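Long-range contact in extracellular solute-binding protein family 1 (PDB 4OVJ), which probably captures a solute outside the cell and delivers it to an ABC importer, as periplasmic-binding-protein-like proteins of its family do: residues D20-D34 with N54-Y68. Numbering follows the deposited sequence.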
loop_
_atom_site.group_PDB
_atom_site.type_symbol
_atom_site.label_atom_id
_atom_site.label_comp_id
_atom_site.label_asym_id
_atom_site.label_seq_id
_atom_site.Cartn_x
_atom_site.Cartn_y
_atom_site.Cartn_z
ATOM N N ASP A 20 16.283 -28.221 -12.945
ATOM C CA ASP A 20 15.378 -28.687 -14.038
ATOM C C ASP A 20 16.160 -29.059 -15.305
ATOM O O ASP A 20 17.151 -28.401 -15.652
ATOM C CB ASP A 20 14.315 -27.616 -14.318
ATOM C CG ASP A 20 13.507 -27.904 -15.560
ATOM O OD1 ASP A 20 14.115 -27.966 -16.661
ATOM O OD2 ASP A 20 12.265 -28.047 -15.432
ATOM N N SER A 21 15.697 -30.114 -15.986
ATOM C CA SER A 21 16.346 -30.649 -17.182
ATOM C C SER A 21 15.347 -30.880 -18.327
ATOM O O SER A 21 15.178 -32.010 -18.808
ATOM C CB SER A 21 17.005 -31.968 -16.828
ATOM O OG SER A 21 16.021 -32.870 -16.341
ATOM N N LYS A 22 14.673 -29.811 -18.739
ATOM C CA LYS A 22 13.853 -29.817 -19.945
ATOM C C LYS A 22 14.569 -29.040 -21.034
ATOM O O LYS A 22 15.473 -28.276 -20.738
ATOM C CB LYS A 22 12.515 -29.145 -19.677
ATOM C CG LYS A 22 11.584 -29.989 -18.835
ATOM C CD LYS A 22 10.278 -29.254 -18.647
ATOM C CE LYS A 22 9.771 -29.419 -17.233
ATOM N NZ LYS A 22 8.621 -28.515 -16.997
ATOM N N PRO A 23 14.151 -29.223 -22.298
ATOM C CA PRO A 23 14.753 -28.459 -23.377
ATOM C C PRO A 23 14.628 -26.947 -23.166
ATOM O O PRO A 23 13.661 -26.464 -22.560
ATOM C CB PRO A 23 13.970 -28.895 -24.618
ATOM C CG PRO A 23 13.348 -30.187 -24.257
ATOM C CD PRO A 23 13.127 -30.163 -22.783
ATOM N N VAL A 24 15.619 -26.230 -23.678
ATOM C CA VAL A 24 15.702 -24.808 -23.533
ATOM C C VAL A 24 14.500 -24.101 -24.165
ATOM O O VAL A 24 14.010 -24.489 -25.232
ATOM C CB VAL A 24 17.038 -24.274 -24.094
ATOM C CG1 VAL A 24 17.186 -24.596 -25.570
ATOM C CG2 VAL A 24 17.159 -22.781 -23.857
ATOM N N VAL A 25 13.992 -23.099 -23.450
ATOM C CA VAL A 25 12.905 -22.252 -23.948
ATOM C C VAL A 25 13.223 -20.816 -23.608
ATOM O O VAL A 25 14.071 -20.550 -22.756
ATOM C CB VAL A 25 11.523 -22.628 -23.339
ATOM C CG1 VAL A 25 11.214 -24.106 -23.541
ATOM C CG2 VAL A 25 11.432 -22.245 -21.873
ATOM N N THR A 26 12.531 -19.900 -24.275
ATOM C CA THR A 26 12.607 -18.478 -23.996
ATOM C C THR A 26 11.237 -17.941 -23.586
ATOM O O THR A 26 10.224 -18.204 -24.255
ATOM C CB THR A 26 13.095 -17.703 -25.225
ATOM O OG1 THR A 26 14.399 -18.159 -25.571
ATOM C CG2 THR A 26 13.133 -16.192 -24.957
ATOM N N LEU A 27 11.225 -17.193 -22.486
ATOM C CA LEU A 27 10.043 -16.479 -22.013
ATOM C C LEU A 27 10.245 -15.001 -22.236
ATOM O O LEU A 27 11.312 -14.476 -21.913
ATOM C CB LEU A 27 9.845 -16.674 -20.509
ATOM C CG LEU A 27 9.676 -18.101 -20.008
ATOM C CD1 LEU A 27 9.780 -18.155 -18.493
ATOM C CD2 LEU A 27 8.334 -18.647 -20.452
ATOM N N THR A 28 9.226 -14.317 -22.749
ATOM C CA THR A 28 9.236 -12.846 -22.789
ATOM C C THR A 28 8.613 -12.296 -21.500
ATOM O O THR A 28 7.711 -12.904 -20.936
ATOM C CB THR A 28 8.450 -12.319 -23.998
ATOM O OG1 THR A 28 7.193 -12.987 -24.064
ATOM C CG2 THR A 28 9.240 -12.565 -25.278
ATOM N N PHE A 29 9.110 -11.150 -21.043
ATOM C CA PHE A 29 8.761 -10.586 -19.745
ATOM C C PHE A 29 8.600 -9.085 -19.883
ATOM O O PHE A 29 9.585 -8.363 -20.040
ATOM C CB PHE A 29 9.860 -10.919 -18.741
ATOM C CG PHE A 29 9.715 -10.260 -17.379
ATOM C CD1 PHE A 29 8.479 -9.967 -16.827
ATOM C CD2 PHE A 29 10.850 -10.010 -16.619
ATOM C CE1 PHE A 29 8.371 -9.410 -15.561
ATOM C CE2 PHE A 29 10.749 -9.448 -15.367
ATOM C CZ PHE A 29 9.512 -9.153 -14.828
ATOM N N GLY A 30 7.346 -8.632 -19.837
ATOM C CA GLY A 30 7.021 -7.219 -19.923
ATOM C C GLY A 30 6.874 -6.604 -18.537
ATOM O O GLY A 30 6.288 -7.197 -17.646
ATOM N N PHE A 31 7.419 -5.406 -18.361
ATOM C CA PHE A 31 7.249 -4.680 -17.109
ATOM C C PHE A 31 7.432 -3.191 -17.341
ATOM O O PHE A 31 7.936 -2.785 -18.384
ATOM C CB PHE A 31 8.193 -5.218 -16.020
ATOM C CG PHE A 31 9.637 -5.030 -16.329
ATOM C CD1 PHE A 31 10.309 -5.931 -17.148
ATOM C CD2 PHE A 31 10.333 -3.956 -15.791
ATOM C CE1 PHE A 31 11.655 -5.758 -17.431
ATOM C CE2 PHE A 31 11.676 -3.781 -16.074
ATOM C CZ PHE A 31 12.332 -4.676 -16.897
ATOM N N TRP A 32 6.958 -2.394 -16.391
ATOM C CA TRP A 32 7.108 -0.944 -16.422
ATOM C C TRP A 32 7.953 -0.513 -15.244
ATOM O O TRP A 32 8.177 -1.274 -14.301
ATOM C CB TRP A 32 5.752 -0.229 -16.358
ATOM C CG TRP A 32 5.131 -0.134 -14.966
ATOM C CD1 TRP A 32 5.383 0.820 -14.024
ATOM C CD2 TRP A 32 4.170 -1.022 -14.382
ATOM N NE1 TRP A 32 4.653 0.581 -12.891
ATOM C CE2 TRP A 32 3.891 -0.538 -13.081
ATOM C CE3 TRP A 32 3.507 -2.168 -14.833
ATOM C CZ2 TRP A 32 2.982 -1.167 -12.221
ATOM C CZ3 TRP A 32 2.604 -2.804 -13.976
ATOM C CH2 TRP A 32 2.354 -2.302 -12.678
ATOM N N GLY A 33 8.404 0.726 -15.300
ATOM C CA GLY A 33 9.074 1.315 -14.168
ATOM C C GLY A 33 9.879 2.539 -14.532
ATOM O O GLY A 33 9.982 2.910 -15.698
ATOM N N ASP A 34 10.443 3.161 -13.510
ATOM C CA ASP A 34 11.461 4.180 -13.704
ATOM C C ASP A 34 12.836 3.505 -13.879
ATOM O O ASP A 34 12.938 2.282 -13.959
ATOM C CB ASP A 34 11.449 5.195 -12.540
ATOM C CG ASP A 34 11.736 4.563 -11.183
ATOM O OD1 ASP A 34 12.212 3.410 -11.109
ATOM O OD2 ASP A 34 11.479 5.240 -10.169
ATOM N N ASN A 54 18.417 -23.323 -18.486
ATOM C CA ASN A 54 17.620 -23.774 -19.633
ATOM C C ASN A 54 16.385 -22.907 -19.915
ATOM O O ASN A 54 15.497 -23.293 -20.681
ATOM C CB ASN A 54 17.219 -25.223 -19.461
ATOM C CG ASN A 54 16.482 -25.472 -18.185
ATOM O OD1 ASN A 54 16.569 -24.689 -17.225
ATOM N ND2 ASN A 54 15.765 -26.583 -18.143
ATOM N N ILE A 55 16.333 -21.728 -19.307
ATOM C CA ILE A 55 15.264 -20.778 -19.580
ATOM C C ILE A 55 15.899 -19.421 -19.859
ATOM O O ILE A 55 16.510 -18.808 -18.974
ATOM C CB ILE A 55 14.270 -20.677 -18.402
ATOM C CG1 ILE A 55 13.687 -22.058 -18.079
ATOM C CG2 ILE A 55 13.141 -19.696 -18.744
ATOM C CD1 ILE A 55 12.902 -22.144 -16.770
ATOM N N HIS A 56 15.743 -18.940 -21.083
ATOM C CA HIS A 56 16.105 -17.574 -21.396
ATOM C C HIS A 56 14.943 -16.639 -21.078
ATOM O O HIS A 56 13.772 -16.973 -21.307
ATOM C CB HIS A 56 16.396 -17.404 -22.877
ATOM C CG HIS A 56 17.502 -18.260 -23.405
ATOM N ND1 HIS A 56 18.789 -18.202 -22.923
ATOM C CD2 HIS A 56 17.532 -19.111 -24.453
ATOM C CE1 HIS A 56 19.556 -19.021 -23.617
ATOM N NE2 HIS A 56 18.815 -19.583 -24.551
ATOM N N ILE A 57 15.268 -15.463 -20.574
ATOM C CA ILE A 57 14.298 -14.403 -20.398
ATOM C C ILE A 57 14.614 -13.276 -21.373
ATOM O O ILE A 57 15.734 -12.751 -21.404
ATOM C CB ILE A 57 14.308 -13.851 -18.962
ATOM C CG1 ILE A 57 14.062 -14.970 -17.957
ATOM C CG2 ILE A 57 13.268 -12.744 -18.823
ATOM C CD1 ILE A 57 12.722 -15.665 -18.103
ATOM N N GLN A 58 13.617 -12.935 -22.187
ATOM C CA GLN A 58 13.695 -11.807 -23.071
ATOM C C GLN A 58 12.861 -10.682 -22.477
ATOM O O GLN A 58 11.634 -10.720 -22.518
ATOM C CB GLN A 58 13.185 -12.214 -24.445
ATOM C CG GLN A 58 13.230 -11.110 -25.466
ATOM C CD GLN A 58 12.736 -11.560 -26.825
ATOM O OE1 GLN A 58 12.845 -12.727 -27.184
ATOM N NE2 GLN A 58 12.189 -10.627 -27.588
ATOM N N THR A 59 13.522 -9.672 -21.918
ATOM C CA THR A 59 12.792 -8.576 -21.296
ATOM C C THR A 59 12.196 -7.646 -22.340
ATOM O O THR A 59 12.769 -7.439 -23.413
ATOM C CB THR A 59 13.662 -7.785 -20.311
ATOM O OG1 THR A 59 14.801 -7.237 -20.990
ATOM C CG2 THR A 59 14.113 -8.687 -19.187
ATOM N N GLU A 60 11.022 -7.111 -22.014
ATOM C CA GLU A 60 10.323 -6.139 -22.823
ATOM C C GLU A 60 9.937 -5.000 -21.870
ATOM O O GLU A 60 8.785 -4.850 -21.469
ATOM C CB GLU A 60 9.092 -6.777 -23.477
ATOM C CG GLU A 60 9.426 -7.896 -24.463
ATOM C CD GLU A 60 8.194 -8.486 -25.141
ATOM O OE1 GLU A 60 7.061 -8.146 -24.744
ATOM O OE2 GLU A 60 8.358 -9.297 -26.079
ATOM N N PHE A 61 10.936 -4.223 -21.486
ATOM C CA PHE A 61 10.736 -3.064 -20.635
ATOM C C PHE A 61 9.943 -2.035 -21.418
ATOM O O PHE A 61 10.344 -1.651 -22.514
ATOM C CB PHE A 61 12.071 -2.477 -20.235
ATOM C CG PHE A 61 11.957 -1.211 -19.451
ATOM C CD1 PHE A 61 11.252 -1.185 -18.259
ATOM C CD2 PHE A 61 12.545 -0.039 -19.907
ATOM C CE1 PHE A 61 11.150 -0.017 -17.521
ATOM C CE2 PHE A 61 12.449 1.129 -19.170
ATOM C CZ PHE A 61 11.753 1.137 -17.978
ATOM N N GLY A 62 8.814 -1.617 -20.862
ATOM C CA GLY A 62 7.874 -0.765 -21.574
ATOM C C GLY A 62 7.932 0.690 -21.195
ATOM O O GLY A 62 7.113 1.473 -21.671
ATOM N N GLY A 63 8.883 1.063 -20.342
ATOM C CA GLY A 63 8.983 2.447 -19.866
ATOM C C GLY A 63 8.070 2.707 -18.679
ATOM O O GLY A 63 7.693 1.788 -17.969
ATOM N N PRO A 64 7.690 3.968 -18.463
ATOM C CA PRO A 64 6.789 4.285 -17.359
ATOM C C PRO A 64 5.392 3.655 -17.512
ATOM O O PRO A 64 4.995 3.245 -18.609
ATOM C CB PRO A 64 6.686 5.815 -17.412
ATOM C CG PRO A 64 7.839 6.274 -18.225
ATOM C CD PRO A 64 8.103 5.171 -19.206
ATOM N N PHE A 65 4.679 3.618 -16.396
ATOM C CA PHE A 65 3.349 3.009 -16.256
ATOM C C PHE A 65 2.423 3.232 -17.453
ATOM O O PHE A 65 1.980 2.280 -18.078
ATOM C CB PHE A 65 2.710 3.534 -14.955
ATOM C CG PHE A 65 1.378 2.912 -14.604
ATOM C CD1 PHE A 65 0.201 3.456 -15.071
ATOM C CD2 PHE A 65 1.315 1.818 -13.748
ATOM C CE1 PHE A 65 -1.020 2.891 -14.727
ATOM C CE2 PHE A 65 0.098 1.257 -13.388
ATOM C CZ PHE A 65 -1.071 1.792 -13.885
ATOM N N ASN A 66 2.129 4.487 -17.774
ATOM C CA ASN A 66 1.148 4.764 -18.817
ATOM C C ASN A 66 1.620 4.292 -20.190
ATOM O O ASN A 66 0.838 3.739 -20.971
ATOM C CB ASN A 66 0.808 6.253 -18.849
ATOM C CG ASN A 66 -0.060 6.684 -17.682
ATOM O OD1 ASN A 66 -0.894 5.924 -17.193
ATOM N ND2 ASN A 66 0.117 7.925 -17.246
ATOM N N GLN A 67 2.902 4.489 -20.475
ATOM C CA GLN A 67 3.470 4.056 -21.750
ATOM C C GLN A 67 3.364 2.546 -21.881
ATOM O O GLN A 67 2.951 2.024 -22.919
ATOM C CB GLN A 67 4.930 4.473 -21.863
ATOM C CG GLN A 67 5.545 4.158 -23.215
ATOM C CD GLN A 67 7.003 4.551 -23.293
ATOM O OE1 GLN A 67 7.829 3.818 -23.831
ATOM N NE2 GLN A 67 7.327 5.716 -22.754
ATOM N N TYR A 68 3.727 1.853 -20.810
ATOM C CA TYR A 68 3.667 0.391 -20.769
ATOM C C TYR A 68 2.262 -0.120 -21.037
ATOM O O TYR A 68 2.066 -0.952 -21.921
ATOM C CB TYR A 68 4.143 -0.117 -19.426
ATOM C CG TYR A 68 3.911 -1.582 -19.169
ATOM C CD1 TYR A 68 4.740 -2.550 -19.718
ATOM C CD2 TYR A 68 2.881 -1.999 -18.331
ATOM C CE1 TYR A 68 4.532 -3.897 -19.462
ATOM C CE2 TYR A 68 2.686 -3.334 -18.047
ATOM C CZ TYR A 68 3.514 -4.282 -18.627
ATOM O OH TYR A 68 3.346 -5.601 -18.330
HETATM O O HOH W 1 13.217 -25.092 -20.251
#
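Strands 25-31 and 55-61, paired from Val25 with Ile55 to Phe31 with Phe61, are the two parallel strands of a beta-alpha-beta crossover whose helix is 35-51, a unit of the periplasmic-binding-protein fold. Their axes come within 4.5 Å, with N-to-C directions 24° apart. Backbone bonds alternate in the parallel manner: Leu27 N donates to His56 O and Gln58 N to Leu27 O, each at 2.8 Å. Phe31 N to Glu60 O is weak, but Gly62 N to Phe31 O and Gly33 N to Gly63 O carry the pairing on. Strand 84-87 bonds to the other edge of 25-31.

Apolar packing occupies the face carrying Val25, Leu27, Phe29 and Phe31. Leu27 CD1 touches both Ile55 CG2, at 3.7 Å, and Ile57 CD1, and Leu27 and Ile57 also meet Phe313 of helix 307-319. Farther on, the Phe31 and Phe61 rings meet obliquely.

Near the start of helix 65-77, Trp32, Phe65 and Tyr68 form an aromatic cluster. With CG of Trp32 between its backbone N and carbonyl carbon (chi1 79°), one indole face receives the edge of Phe65; CD2 of Phe65 is 3.6 Å from Trp32 CE2, and the planes stand at 85°. Tyr68 CE2 sits at the indole edge, 3.5 Å from Trp32 CE3, while Tyr68 OH bonds to Gln86 O.

Polar contacts close the opposite end. A water donates to both Pro23 O and Asn54 O. Asn54 ND2, its two acceptors nearly in the amide plane, bonds to Lys22 O almost straight and to Asp20 OD1 at 2.6 Å. That carboxylate oxygen also accepts Lys22 N in an Asx turn, Asn54 ND2 and Lys22 N approaching from opposite faces of the carboxylate plane.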